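Side-chain contacts in ABC transporter, substrate-binding protein (Streptococcus pneumoniae, PDB 5G5Y), which captures short- and long-chain fructooligosaccharides, preferring tetrasaccharides and larger, and serves as the solute-binding component of an ABC importer in Streptococcus pneumoniae: residues D71-A76 with T110-H115; D86-D89 with N94-K97; E104-M109 with G114-F119; K324-Q329 with G381-I386; P423-T428 with D487-N492. All blocks are in the same frame, centred on the assembly; numbering follows the deposited sequence.

Contact 1 of 5, residues D71-A76 with T110-H115. With ZN (zinc ion), chain K.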
# COMPACT_ATOMS: atom_id res chain seq x y z
N ASP A 71 4.47 11.83 15.23
CA ASP A 71 5.91 11.92 15.56
C ASP A 71 6.51 13.16 14.92
O ASP A 71 7.19 13.93 15.60
CB ASP A 71 6.74 10.71 15.05
CG ASP A 71 6.48 9.42 15.78
OD1 ASP A 71 6.13 9.41 16.96
OD2 ASP A 71 6.68 8.35 15.13
N LEU A 72 6.30 13.35 13.61
CA LEU A 72 6.88 14.53 12.93
C LEU A 72 6.47 15.83 13.59
O LEU A 72 7.31 16.70 13.83
CB LEU A 72 6.50 14.62 11.43
CG LEU A 72 7.15 13.57 10.52
CD1 LEU A 72 6.56 13.70 9.09
CD2 LEU A 72 8.67 13.69 10.51
N MET A 73 5.17 15.95 13.89
CA MET A 73 4.62 17.13 14.57
C MET A 73 5.23 17.37 15.95
O MET A 73 5.56 18.50 16.29
CB MET A 73 3.09 17.02 14.73
CG MET A 73 2.29 17.27 13.46
SD MET A 73 2.94 18.57 12.38
CE MET A 73 1.36 18.92 11.60
N ASN A 74 5.34 16.31 16.74
CA ASN A 74 5.98 16.42 18.04
C ASN A 74 7.43 16.90 17.88
O ASN A 74 7.84 17.84 18.55
CB ASN A 74 5.95 15.10 18.79
CG ASN A 74 4.66 14.89 19.54
OD1 ASN A 74 3.98 15.86 19.93
ND2 ASN A 74 4.30 13.62 19.73
N TRP A 75 8.18 16.28 16.97
CA TRP A 75 9.59 16.64 16.80
C TRP A 75 9.77 18.07 16.30
O TRP A 75 10.70 18.76 16.73
CB TRP A 75 10.30 15.70 15.84
CG TRP A 75 10.38 14.31 16.31
CD1 TRP A 75 10.27 13.87 17.61
CD2 TRP A 75 10.58 13.14 15.50
NE1 TRP A 75 10.38 12.50 17.64
CE2 TRP A 75 10.57 12.02 16.37
CE3 TRP A 75 10.71 12.92 14.13
CZ2 TRP A 75 10.73 10.71 15.91
CZ3 TRP A 75 10.91 11.63 13.67
CH2 TRP A 75 10.90 10.53 14.56
N ALA A 76 8.89 18.49 15.40
CA ALA A 76 8.88 19.88 14.90
C ALA A 76 8.58 20.86 16.02
O ALA A 76 9.32 21.84 16.22
CB ALA A 76 7.87 20.04 13.79
N THR A 110 3.68 19.05 2.75
CA THR A 110 3.59 20.32 3.50
C THR A 110 2.64 20.19 4.68
O THR A 110 1.50 19.80 4.50
CB THR A 110 3.10 21.43 2.54
OG1 THR A 110 4.04 21.59 1.48
CG2 THR A 110 3.00 22.75 3.22
N ALA A 111 3.12 20.54 5.88
CA ALA A 111 2.30 20.51 7.10
C ALA A 111 1.27 21.63 7.07
O ALA A 111 1.42 22.58 6.31
CB ALA A 111 3.19 20.59 8.31
N PRO A 112 0.19 21.52 7.86
CA PRO A 112 -0.73 22.66 7.76
C PRO A 112 -0.13 24.01 8.23
O PRO A 112 -0.63 25.02 7.81
CB PRO A 112 -1.94 22.23 8.62
CG PRO A 112 -1.78 20.76 8.81
CD PRO A 112 -0.31 20.50 8.80
N ASP A 113 0.96 24.04 8.98
CA ASP A 113 1.65 25.32 9.30
C ASP A 113 2.39 25.95 8.09
O ASP A 113 2.95 27.04 8.21
CB ASP A 113 2.57 25.20 10.55
CG ASP A 113 3.85 24.34 10.31
OD1 ASP A 113 4.02 23.83 9.18
OD2 ASP A 113 4.70 24.16 11.25
N GLY A 114 2.40 25.28 6.93
CA GLY A 114 3.12 25.76 5.77
C GLY A 114 4.55 25.27 5.63
O GLY A 114 5.14 25.50 4.61
N HIS A 115 5.10 24.54 6.60
CA HIS A 115 6.45 24.00 6.51
C HIS A 115 6.52 22.57 5.94
O HIS A 115 5.55 21.81 6.02
CB HIS A 115 7.11 24.02 7.88
CG HIS A 115 7.36 25.40 8.37
ND1 HIS A 115 8.19 26.26 7.69
CD2 HIS A 115 6.87 26.08 9.43
CE1 HIS A 115 8.22 27.42 8.32
NE2 HIS A 115 7.42 27.34 9.37
ZN ZN K . 6.53 28.77 10.98
O HOH W 1 4.04 28.51 10.68
O HOH W 2 8.53 29.19 11.15
O HOH W 3 6.01 29.62 9.67

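Contact 2 of 5, residues D86-D89 with N94-K97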
# COMPACT_ATOMS: atom_id res chain seq x y z
N ASP A 86 13.07 25.61 2.43
CA ASP A 86 14.04 26.58 1.86
C ASP A 86 15.27 25.87 1.31
O ASP A 86 15.88 26.32 0.36
CB ASP A 86 14.48 27.62 2.90
CG ASP A 86 13.33 28.58 3.34
OD1 ASP A 86 12.32 28.76 2.61
OD2 ASP A 86 13.44 29.19 4.43
N LEU A 87 15.64 24.75 1.93
CA LEU A 87 16.75 23.93 1.49
C LEU A 87 16.40 23.26 0.16
O LEU A 87 17.27 23.12 -0.71
CB LEU A 87 17.12 22.87 2.55
CG LEU A 87 17.59 23.45 3.88
CD1 LEU A 87 17.73 22.33 4.89
CD2 LEU A 87 18.90 24.23 3.74
N ILE A 88 15.13 22.88 -0.00
CA ILE A 88 14.69 22.30 -1.27
C ILE A 88 14.88 23.30 -2.39
O ILE A 88 15.54 23.01 -3.41
CB ILE A 88 13.23 21.82 -1.22
CG1 ILE A 88 13.12 20.66 -0.21
CG2 ILE A 88 12.74 21.41 -2.61
CD1 ILE A 88 11.69 20.23 0.10
N ASP A 89 14.29 24.47 -2.21
CA ASP A 89 14.34 25.52 -3.18
C ASP A 89 15.77 25.93 -3.56
O ASP A 89 16.06 26.13 -4.72
CB ASP A 89 13.59 26.74 -2.62
CG ASP A 89 13.33 27.80 -3.68
OD1 ASP A 89 12.80 27.46 -4.77
OD2 ASP A 89 13.65 28.97 -3.42
N ASN A 94 17.08 18.14 -8.26
CA ASN A 94 16.43 16.86 -8.62
C ASN A 94 15.03 16.77 -8.00
O ASN A 94 14.07 16.43 -8.66
CB ASN A 94 17.28 15.61 -8.24
CG ASN A 94 18.62 15.57 -8.95
OD1 ASN A 94 18.72 15.97 -10.10
ND2 ASN A 94 19.64 15.06 -8.29
N LEU A 95 14.92 17.06 -6.72
CA LEU A 95 13.65 17.05 -6.01
C LEU A 95 12.74 18.15 -6.56
O LEU A 95 11.57 17.94 -6.77
CB LEU A 95 13.87 17.21 -4.52
CG LEU A 95 12.59 17.21 -3.66
CD1 LEU A 95 11.71 16.00 -3.88
CD2 LEU A 95 13.01 17.26 -2.22
N LYS A 96 13.30 19.31 -6.88
CA LYS A 96 12.45 20.37 -7.49
C LYS A 96 11.85 19.96 -8.85
O LYS A 96 10.70 20.33 -9.17
CB LYS A 96 13.24 21.67 -7.65
CG LYS A 96 13.38 22.42 -6.37
CD LYS A 96 14.50 23.46 -6.48
CE LYS A 96 14.10 24.69 -7.27
NZ LYS A 96 15.34 25.51 -7.49
N LYS A 97 12.60 19.18 -9.64
CA LYS A 97 12.09 18.69 -10.91
C LYS A 97 10.93 17.68 -10.73
O LYS A 97 9.96 17.67 -11.47
CB LYS A 97 13.21 18.04 -11.72
CG LYS A 97 12.77 17.70 -13.14
CD LYS A 97 13.90 17.12 -13.97
CE LYS A 97 13.37 16.58 -15.29
NZ LYS A 97 14.53 16.20 -16.15

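Contact 3 of 5, residues E104-M109 with G114-F119. With ZN (zinc ion), chain K.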
# COMPACT_ATOMS: atom_id res chain seq x y z
N GLU A 104 1.29 17.54 -6.90
CA GLU A 104 0.52 16.94 -5.82
C GLU A 104 1.41 16.50 -4.66
O GLU A 104 0.97 16.54 -3.51
CB GLU A 104 -0.30 15.76 -6.33
CG GLU A 104 0.54 14.53 -6.65
CD GLU A 104 -0.21 13.56 -7.50
OE1 GLU A 104 -0.15 13.71 -8.75
OE2 GLU A 104 -0.86 12.67 -6.89
N TYR A 105 2.65 16.06 -4.94
CA TYR A 105 3.51 15.59 -3.87
C TYR A 105 3.92 16.73 -2.97
O TYR A 105 4.06 16.51 -1.79
CB TYR A 105 4.74 14.83 -4.38
CG TYR A 105 4.37 13.49 -5.00
CD1 TYR A 105 3.73 12.51 -4.26
CD2 TYR A 105 4.65 13.22 -6.32
CE1 TYR A 105 3.38 11.29 -4.83
CE2 TYR A 105 4.33 12.01 -6.90
CZ TYR A 105 3.69 11.05 -6.13
OH TYR A 105 3.36 9.86 -6.68
N LYS A 106 4.07 17.93 -3.51
CA LYS A 106 4.41 19.08 -2.70
C LYS A 106 3.35 19.33 -1.64
O LYS A 106 3.69 19.57 -0.47
CB LYS A 106 4.62 20.34 -3.55
CG LYS A 106 5.40 21.40 -2.80
CD LYS A 106 5.76 22.56 -3.72
CE LYS A 106 7.16 23.09 -3.47
NZ LYS A 106 7.23 23.77 -2.15
N ALA A 107 2.09 19.22 -2.04
CA ALA A 107 0.97 19.37 -1.11
C ALA A 107 1.02 18.30 -0.02
O ALA A 107 0.82 18.60 1.16
CB ALA A 107 -0.36 19.38 -1.85
N LEU A 108 1.34 17.07 -0.39
CA LEU A 108 1.41 15.97 0.59
C LEU A 108 2.58 16.13 1.58
O LEU A 108 2.51 15.61 2.69
CB LEU A 108 1.52 14.63 -0.14
CG LEU A 108 0.38 14.17 -1.05
CD1 LEU A 108 0.66 12.78 -1.59
CD2 LEU A 108 -0.98 14.21 -0.37
N MET A 109 3.63 16.85 1.16
CA MET A 109 4.82 17.04 1.95
C MET A 109 4.65 18.17 2.96
O MET A 109 5.38 18.22 3.95
CB MET A 109 6.02 17.30 1.05
CG MET A 109 6.44 16.12 0.20
SD MET A 109 7.64 16.62 -1.05
CE MET A 109 8.99 17.29 -0.11
N GLY A 114 2.40 25.28 6.93
CA GLY A 114 3.12 25.76 5.77
C GLY A 114 4.55 25.27 5.63
O GLY A 114 5.14 25.50 4.61
N HIS A 115 5.10 24.54 6.60
CA HIS A 115 6.45 24.00 6.51
C HIS A 115 6.52 22.57 5.94
O HIS A 115 5.55 21.81 6.02
CB HIS A 115 7.11 24.02 7.88
CG HIS A 115 7.36 25.40 8.37
ND1 HIS A 115 8.19 26.26 7.69
CD2 HIS A 115 6.87 26.08 9.43
CE1 HIS A 115 8.22 27.42 8.32
NE2 HIS A 115 7.42 27.34 9.37
N ILE A 116 7.68 22.21 5.40
CA ILE A 116 7.97 20.80 5.06
C ILE A 116 9.00 20.33 6.08
O ILE A 116 9.99 21.04 6.33
CB ILE A 116 8.50 20.69 3.61
CG1 ILE A 116 7.41 21.15 2.64
CG2 ILE A 116 8.95 19.27 3.29
CD1 ILE A 116 7.88 21.32 1.22
N TYR A 117 8.74 19.17 6.72
CA TYR A 117 9.61 18.64 7.77
C TYR A 117 10.36 17.37 7.43
O TYR A 117 11.13 16.89 8.25
CB TYR A 117 8.79 18.40 9.04
CG TYR A 117 8.25 19.67 9.64
CD1 TYR A 117 9.10 20.58 10.26
CD2 TYR A 117 6.90 19.98 9.58
CE1 TYR A 117 8.62 21.75 10.83
CE2 TYR A 117 6.40 21.16 10.17
CZ TYR A 117 7.27 22.04 10.79
OH TYR A 117 6.81 23.24 11.34
N SER A 118 10.14 16.80 6.25
CA SER A 118 10.71 15.51 5.94
C SER A 118 10.78 15.31 4.45
O SER A 118 10.10 16.01 3.70
CB SER A 118 9.90 14.36 6.61
OG SER A 118 8.60 14.24 6.11
N PHE A 119 11.59 14.37 4.03
CA PHE A 119 11.73 14.04 2.62
C PHE A 119 11.10 12.67 2.33
O PHE A 119 11.40 11.70 3.03
CB PHE A 119 13.20 14.03 2.23
CG PHE A 119 13.88 15.35 2.43
CD1 PHE A 119 13.85 16.31 1.43
CD2 PHE A 119 14.56 15.64 3.59
CE1 PHE A 119 14.48 17.54 1.60
CE2 PHE A 119 15.21 16.87 3.76
CZ PHE A 119 15.17 17.81 2.76
ZN ZN K . 6.53 28.77 10.98
O HOH W 4 6.95 16.80 5.91
O HOH W 1 4.04 28.51 10.68
O HOH W 2 8.53 29.19 11.15
O HOH W 3 6.01 29.62 9.67

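Contact 4 of 5, residues K324-Q329 with G381-I386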
# COMPACT_ATOMS: atom_id res chain seq x y z
N LYS A 324 22.23 18.79 -0.42
CA LYS A 324 22.83 18.27 -1.63
C LYS A 324 23.05 16.77 -1.64
O LYS A 324 22.86 16.13 -2.68
CB LYS A 324 24.14 19.06 -1.96
CG LYS A 324 23.79 20.48 -2.37
CD LYS A 324 25.01 21.38 -2.66
CE LYS A 324 24.49 22.70 -3.23
NZ LYS A 324 25.63 23.63 -3.49
N TRP A 325 23.45 16.20 -0.52
CA TRP A 325 23.57 14.75 -0.38
C TRP A 325 22.17 14.13 -0.56
O TRP A 325 22.01 13.16 -1.32
CB TRP A 325 24.15 14.37 1.00
CG TRP A 325 24.47 12.94 1.11
CD1 TRP A 325 25.67 12.37 0.87
CD2 TRP A 325 23.56 11.86 1.45
NE1 TRP A 325 25.59 11.01 1.05
CE2 TRP A 325 24.31 10.67 1.38
CE3 TRP A 325 22.20 11.79 1.75
CZ2 TRP A 325 23.74 9.41 1.64
CZ3 TRP A 325 21.63 10.54 2.00
CH2 TRP A 325 22.41 9.37 1.97
N ILE A 326 21.18 14.69 0.08
CA ILE A 326 19.79 14.16 -0.05
C ILE A 326 19.34 14.30 -1.51
O ILE A 326 18.75 13.36 -2.11
CB ILE A 326 18.80 14.83 0.90
CG1 ILE A 326 19.16 14.52 2.35
CG2 ILE A 326 17.35 14.33 0.65
CD1 ILE A 326 18.50 15.40 3.39
N ASP A 327 19.62 15.45 -2.12
CA ASP A 327 19.21 15.61 -3.52
C ASP A 327 19.82 14.59 -4.52
O ASP A 327 19.13 14.19 -5.48
CB ASP A 327 19.38 17.03 -4.01
CG ASP A 327 18.51 17.32 -5.20
OD1 ASP A 327 17.27 17.09 -5.10
OD2 ASP A 327 19.07 17.71 -6.24
N ALA A 328 21.04 14.10 -4.25
CA ALA A 328 21.66 13.09 -5.09
C ALA A 328 20.82 11.79 -5.06
O ALA A 328 20.81 11.04 -6.02
CB ALA A 328 23.08 12.86 -4.63
N GLN A 329 20.07 11.57 -3.96
CA GLN A 329 19.24 10.37 -3.83
C GLN A 329 18.01 10.43 -4.75
O GLN A 329 17.49 9.37 -5.12
CB GLN A 329 18.79 10.11 -2.41
CG GLN A 329 19.86 10.30 -1.35
CD GLN A 329 21.18 9.62 -1.69
OE1 GLN A 329 21.21 8.44 -2.03
NE2 GLN A 329 22.28 10.38 -1.64
N GLY A 381 17.06 2.18 0.83
CA GLY A 381 15.87 2.87 1.33
C GLY A 381 16.12 4.35 1.33
O GLY A 381 16.81 4.87 0.45
N GLY A 382 15.58 5.03 2.33
CA GLY A 382 15.72 6.45 2.45
C GLY A 382 14.85 7.23 1.48
O GLY A 382 13.97 6.66 0.80
N PRO A 383 15.11 8.55 1.37
CA PRO A 383 14.29 9.41 0.53
C PRO A 383 14.63 9.19 -0.95
O PRO A 383 15.82 9.13 -1.34
CB PRO A 383 14.69 10.81 1.00
CG PRO A 383 16.13 10.66 1.36
CD PRO A 383 16.27 9.27 1.94
N LEU A 384 13.60 9.09 -1.79
CA LEU A 384 13.77 8.78 -3.19
C LEU A 384 12.45 8.92 -3.93
O LEU A 384 11.35 8.98 -3.31
CB LEU A 384 14.34 7.34 -3.37
CG LEU A 384 13.45 6.15 -2.95
CD1 LEU A 384 12.50 5.73 -4.05
CD2 LEU A 384 14.31 4.94 -2.49
N ALA A 385 12.56 8.97 -5.25
CA ALA A 385 11.39 9.01 -6.10
C ALA A 385 11.55 8.24 -7.39
O ALA A 385 12.51 8.46 -8.12
CB ALA A 385 10.99 10.42 -6.44
N ILE A 386 10.57 7.37 -7.63
CA ILE A 386 10.41 6.66 -8.90
C ILE A 386 9.04 7.02 -9.46
O ILE A 386 7.99 6.70 -8.85
CB ILE A 386 10.54 5.15 -8.74
CG1 ILE A 386 11.88 4.81 -8.06
CG2 ILE A 386 10.48 4.44 -10.09
CD1 ILE A 386 11.99 3.37 -7.61

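Contact 5 of 5, residues P423-T428 with D487-N492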
# COMPACT_ATOMS: atom_id res chain seq x y z
N PRO A 423 -6.76 11.72 -0.70
CA PRO A 423 -5.33 11.96 -0.70
C PRO A 423 -4.69 11.80 0.70
O PRO A 423 -5.33 12.04 1.72
CB PRO A 423 -5.22 13.40 -1.20
CG PRO A 423 -6.47 14.04 -0.74
CD PRO A 423 -7.53 12.99 -0.79
N ARG A 424 -3.42 11.45 0.71
CA ARG A 424 -2.65 11.21 1.95
C ARG A 424 -2.25 12.53 2.65
O ARG A 424 -1.08 12.76 2.84
CB ARG A 424 -1.35 10.45 1.59
CG ARG A 424 -1.49 9.02 1.12
CD ARG A 424 -2.36 8.29 2.11
NE ARG A 424 -2.23 6.85 2.04
CZ ARG A 424 -3.21 5.99 2.35
NH1 ARG A 424 -4.41 6.40 2.74
NH2 ARG A 424 -2.98 4.69 2.25
N VAL A 425 -3.22 13.36 3.03
CA VAL A 425 -2.96 14.71 3.52
C VAL A 425 -2.25 14.65 4.87
O VAL A 425 -2.42 13.71 5.59
CB VAL A 425 -4.25 15.55 3.65
CG1 VAL A 425 -4.73 15.94 2.26
CG2 VAL A 425 -5.33 14.79 4.43
N PHE A 426 -1.49 15.69 5.18
CA PHE A 426 -0.85 15.92 6.45
C PHE A 426 -1.75 16.80 7.35
O PHE A 426 -1.91 17.97 7.11
CB PHE A 426 0.49 16.66 6.18
CG PHE A 426 1.49 16.58 7.28
CD1 PHE A 426 1.19 16.18 8.57
CD2 PHE A 426 2.82 16.96 7.00
CE1 PHE A 426 2.17 16.11 9.55
CE2 PHE A 426 3.80 16.90 7.98
CZ PHE A 426 3.49 16.48 9.24
N MET A 427 -2.32 16.23 8.41
CA MET A 427 -3.28 16.92 9.24
C MET A 427 -2.60 17.58 10.46
O MET A 427 -1.49 17.22 10.85
CB MET A 427 -4.36 15.94 9.74
CG MET A 427 -5.26 15.37 8.63
SD MET A 427 -6.63 14.43 9.32
CE MET A 427 -7.51 13.89 7.85
N THR A 428 -3.30 18.51 11.08
CA THR A 428 -2.82 19.06 12.35
C THR A 428 -2.79 18.00 13.43
O THR A 428 -3.49 16.95 13.35
CB THR A 428 -3.69 20.21 12.85
OG1 THR A 428 -5.03 19.74 13.08
CG2 THR A 428 -3.67 21.35 11.89
N ASP A 487 -10.97 19.36 0.64
CA ASP A 487 -11.18 20.65 0.02
C ASP A 487 -9.88 21.46 0.02
O ASP A 487 -9.55 22.05 -1.00
CB ASP A 487 -12.32 21.45 0.68
CG ASP A 487 -13.69 20.75 0.57
OD1 ASP A 487 -13.88 19.83 -0.28
OD2 ASP A 487 -14.60 21.12 1.32
N GLN A 488 -9.15 21.48 1.13
CA GLN A 488 -7.86 22.19 1.16
C GLN A 488 -6.84 21.64 0.12
O GLN A 488 -6.14 22.40 -0.56
CB GLN A 488 -7.25 22.15 2.55
CG GLN A 488 -7.95 23.03 3.57
CD GLN A 488 -7.43 22.86 5.00
OE1 GLN A 488 -6.49 22.09 5.27
NE2 GLN A 488 -8.07 23.57 5.94
N TYR A 489 -6.73 20.32 0.04
CA TYR A 489 -5.89 19.65 -0.97
C TYR A 489 -6.22 20.10 -2.40
O TYR A 489 -5.30 20.40 -3.18
CB TYR A 489 -6.02 18.14 -0.85
CG TYR A 489 -5.23 17.36 -1.85
CD1 TYR A 489 -3.88 17.15 -1.69
CD2 TYR A 489 -5.86 16.84 -2.96
CE1 TYR A 489 -3.16 16.41 -2.64
CE2 TYR A 489 -5.17 16.09 -3.89
CZ TYR A 489 -3.82 15.89 -3.73
OH TYR A 489 -3.20 15.16 -4.70
N GLN A 490 -7.50 20.15 -2.75
CA GLN A 490 -7.91 20.67 -4.08
C GLN A 490 -7.31 22.04 -4.39
O GLN A 490 -6.84 22.26 -5.50
CB GLN A 490 -9.43 20.75 -4.25
CG GLN A 490 -10.18 19.45 -4.12
CD GLN A 490 -9.45 18.25 -4.69
OE1 GLN A 490 -9.09 17.33 -3.96
NE2 GLN A 490 -9.22 18.25 -5.98
N ALA A 491 -7.29 22.94 -3.40
CA ALA A 491 -6.65 24.25 -3.53
C ALA A 491 -5.12 24.21 -3.65
O ALA A 491 -4.54 25.04 -4.34
CB ALA A 491 -7.04 25.13 -2.35
N ASN A 492 -4.47 23.27 -2.98
CA ASN A 492 -3.01 23.21 -2.89
C ASN A 492 -2.31 22.25 -3.84
O ASN A 492 -1.09 22.32 -3.96
CB ASN A 492 -2.62 22.83 -1.46
CG ASN A 492 -3.12 23.83 -0.43
OD1 ASN A 492 -3.38 24.97 -0.75
ND2 ASN A 492 -3.25 23.39 0.81

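Contact 1 of 5, residues D71-A76 with T110-H115
Met-73 of helix 69-77 reaches across to Ala-111 and Pro-112, the first two corners of a type I beta turn that runs from Ala-111 to Gly-114 in the loop after helix 104-109. Along the helix, Asp-71 takes no part in the contact; its carbonyl O accepts from Trp-75 N and lies over the rim of one face of that indole. Leu-72 packs on Asp-308. Met-73 carries the contact. Its CG stands anti to the carbonyl carbon, and the chain then folds at chi2 (-37°), which brings the terminal CE to the turn. This methyl settles 3.6 Å from CD of Pro-112 and 4.1 Å from CB of Ala-111, while Phe-426 packs on the same methionine. Asn-74 OD1 has a weak hydrogen bond from Gln-429, and Trp-75 packs on helix 45-55. Ala-76 directs its methyl toward the turn but meets Tyr-117 instead. The turn keeps its shape through bonds of its own: Gly-114 N donates to Ala-111 O at 2.9 Å, and Gly-114 takes a positive phi (91°) that suits a residue without a side chain. Asp-113 adds an Asx turn: its OD1 accepts from His-115 N (2.9 Å), the donor lying well out of the carboxylate plane. The imidazole of His-115, held at ND1 by Glu-85, presents NE2 to a bound zinc ion at 2.3 Å. One of the zinc waters, water 1, also donates to Asp-113 O at 3.1 Å.

Contact 2 of 5, residues D86-D89 with N94-K97
Lys-96 runs extended through chi2 and then kinks at chi3 (77°), a bend that folds its ammonium back onto the last turn of helix 85-91, at Asp-89. With CG2 anti to the backbone N, Ile-88 turns that methyl to the lysine stem, and Leu-95, with CG also anti to its amide (chi1 -180°), offers CD2 to the other isoleucine branch. The polar part is one hydrogen bond: Lys-96 NZ donates to Asp-89 O over 2.9 Å, in the carbonyl plane and on a lone pair, with a C=O...N angle of 144°. Because this carbonyl lies close to the C-terminal end of its helix, the lysine charge probably interacts favourably with the partial negative charge gathered there. The Asp-89 carboxylate lies farther off, OD1 standing 4.2 Å from NZ, so it can attract the ammonium without making a salt bridge. Nearer the lysine backbone the stem lies alongside the helix end: CD sits 3.3 Å from Ile-88 O, and CG is 3.9 Å from CG2 of Ile-88, the two side chains running antiparallel alongside one another. On the buried side the contact turns apolar, CD2 of Leu-95 lying 4.0 Å from CG1 of Ile-88. Solvent-facing lysine and aspartate thus cover a hydrophobic seam between two short consecutive helices. Phe-119 closes that seam from the loop before strand 121-123, and the start of helix 93-101 is joined to helix 319-329 by Asp-327, whose carboxylate accepts from the amides of Asn-94 and Leu-95.

Contact 3 of 5, residues E104-M109 with G114-F119
Met-109 O and Tyr-117 N share a water, water 4, which bridges the end region of helix 104-109 and the returning chain. The water donates to Met-109 O at 2.9 Å and to Ser-118 OG at 3.1 Å, and accepts from Tyr-117 N at 3.1 Å. Three bonds therefore grip it, and no direct hydrogen bond joins the two segments. Ser-118 OG has a second partner in Arg-307 O, which probably helps to fix its rotation.

Beside this bridge the contact is apolar. Met-109 bends at chi3 (59°) and brings CE to 3.9 Å from CG2 of Ile-116. The same isoleucine branch, anti to its amide, also lies 3.8 Å from Met-109 O. Lys-106, on the exposed side, brings NZ to 4.2 Å from CD1 of Ile-116. Ile-88 of helix 85-91 packs on both Met-109 and Ile-116, extending the apolar cluster. Beyond them Tyr-117 OH bonds to Asp-113, and Ile-116 N is held by Glu-85. The chemistry implies that water satisfies the buried carbonyl of Met-109 and supplies the polar link between segments that share no direct bond, beside the packing of Met-109 on Ile-116.

Contact 4 of 5, residues K324-Q329 with G381-I386
Apolar packing comes first: CG2 of Ile-326, the branch anti to its backbone N, touches CG of Pro-383 at 3.9 Å, and the two side chains meet at about a right angle. Both are buried, and Met-310 of strand 310-312 covers each of them.

The second kind is side chain against backbone. CB of Gln-329 sits 3.3 Å from Pro-383 O, and Gln-329 O in return lies 4.1 Å from CB of Leu-384, fitting Gln-329 against the residues leading into strand 384-386.

Polar bonds do not cross directly: Ser-335 OG bonds both Gln-329 O and Ala-385 N, tying the segments together. Within 324-329, Gln-329 folds back at chi2 (-47°), and NE2 donates to Trp-325 O at 2.8 Å in a nearly straight bond (165°). The same bend puts NE2 3.4 Å above the centre of the Trp-325 ring. OE1 is taken by Asn-338, so both ends of the buried amide have partners.

Strand 384-386, an outer strand of its three-stranded sheet, pairs with strand 121-123, which carries the substrate-binding Glu-123, about 6 Å from Leu-384 between side chains. Helix 319-329 lies against the strand's entrance, with helix 332-340 packed on Leu-384.

Contact 5 of 5, residues P423-T428 with D487-N492
Pro-423 sets its CB-CG edge on one face of the Tyr-489 ring, with CB almost over the centre and the rest of the pyrrolidine tilted up from it. CB is 3.7 Å from the ring centroid and only 5° off the ring normal, a clear CH-pi contact. CG of the same pyrrolidine leans toward the CB side of the ring, reaching 3.6 Å from Tyr-489 CD2, so two methylenes span the face from its centre toward the root. The tyrosine comes to this place because its CG stands anti to the backbone N (chi1 179°), which sends the ring out from helix 475-492 against Pro-423. Val-425 meets the tyrosine nearer its backbone: its CG1 methyl approaches CB of Tyr-489 at 4.0 Å and stands obliquely to the ring. Proline and valine are spaced by an inverse gamma turn centred on Arg-424, whose CB is directed away from the helix; the bond that closes it, Val-425 N to Pro-423 O at 2.8 Å, is weak. Beyond the turn the loop leads to Thr-428, the N-cap of helix 429-455, with OG1 accepting from Asp-431 N. Helix 104-109 also packs on the tyrosine through Glu-104 and Leu-108, so the ring sits where that helix, the loop and helix 475-492 come together. No hydrogen bond crosses between 423-428 and 487-492. Their partly exposed contact rests on dispersion and on the attraction between aliphatic C-H groups and the pi face, chemistry that joins loop and helix by shape and does not depend on charge.

How the contacts relate
Contacts 3 and 4 are buried, contacts 1 and 2 only partly so, and contact 5 lies at the surface. Contacts 1 and 3 share the loop after helix 104-109, including the zinc-bound His-115, and touch through Ala-76 and Tyr-117. Phe-119 of contact 3 continues the apolar core into contacts 2 and 4. Loop 423-428 of contact 5 meets contact 1 at Met-73 and Pro-112, and contact 3 at Leu-108. Chemistry follows place: methyl-to-turn packing in contact 1, a lysine-to-carbonyl bond on the exposed side of contact 2, a water bridge inside contact 3, apolar and side-chain-to-backbone packing in contact 4, nearest the substrate-binding residues, and a CH-pi face in contact 5.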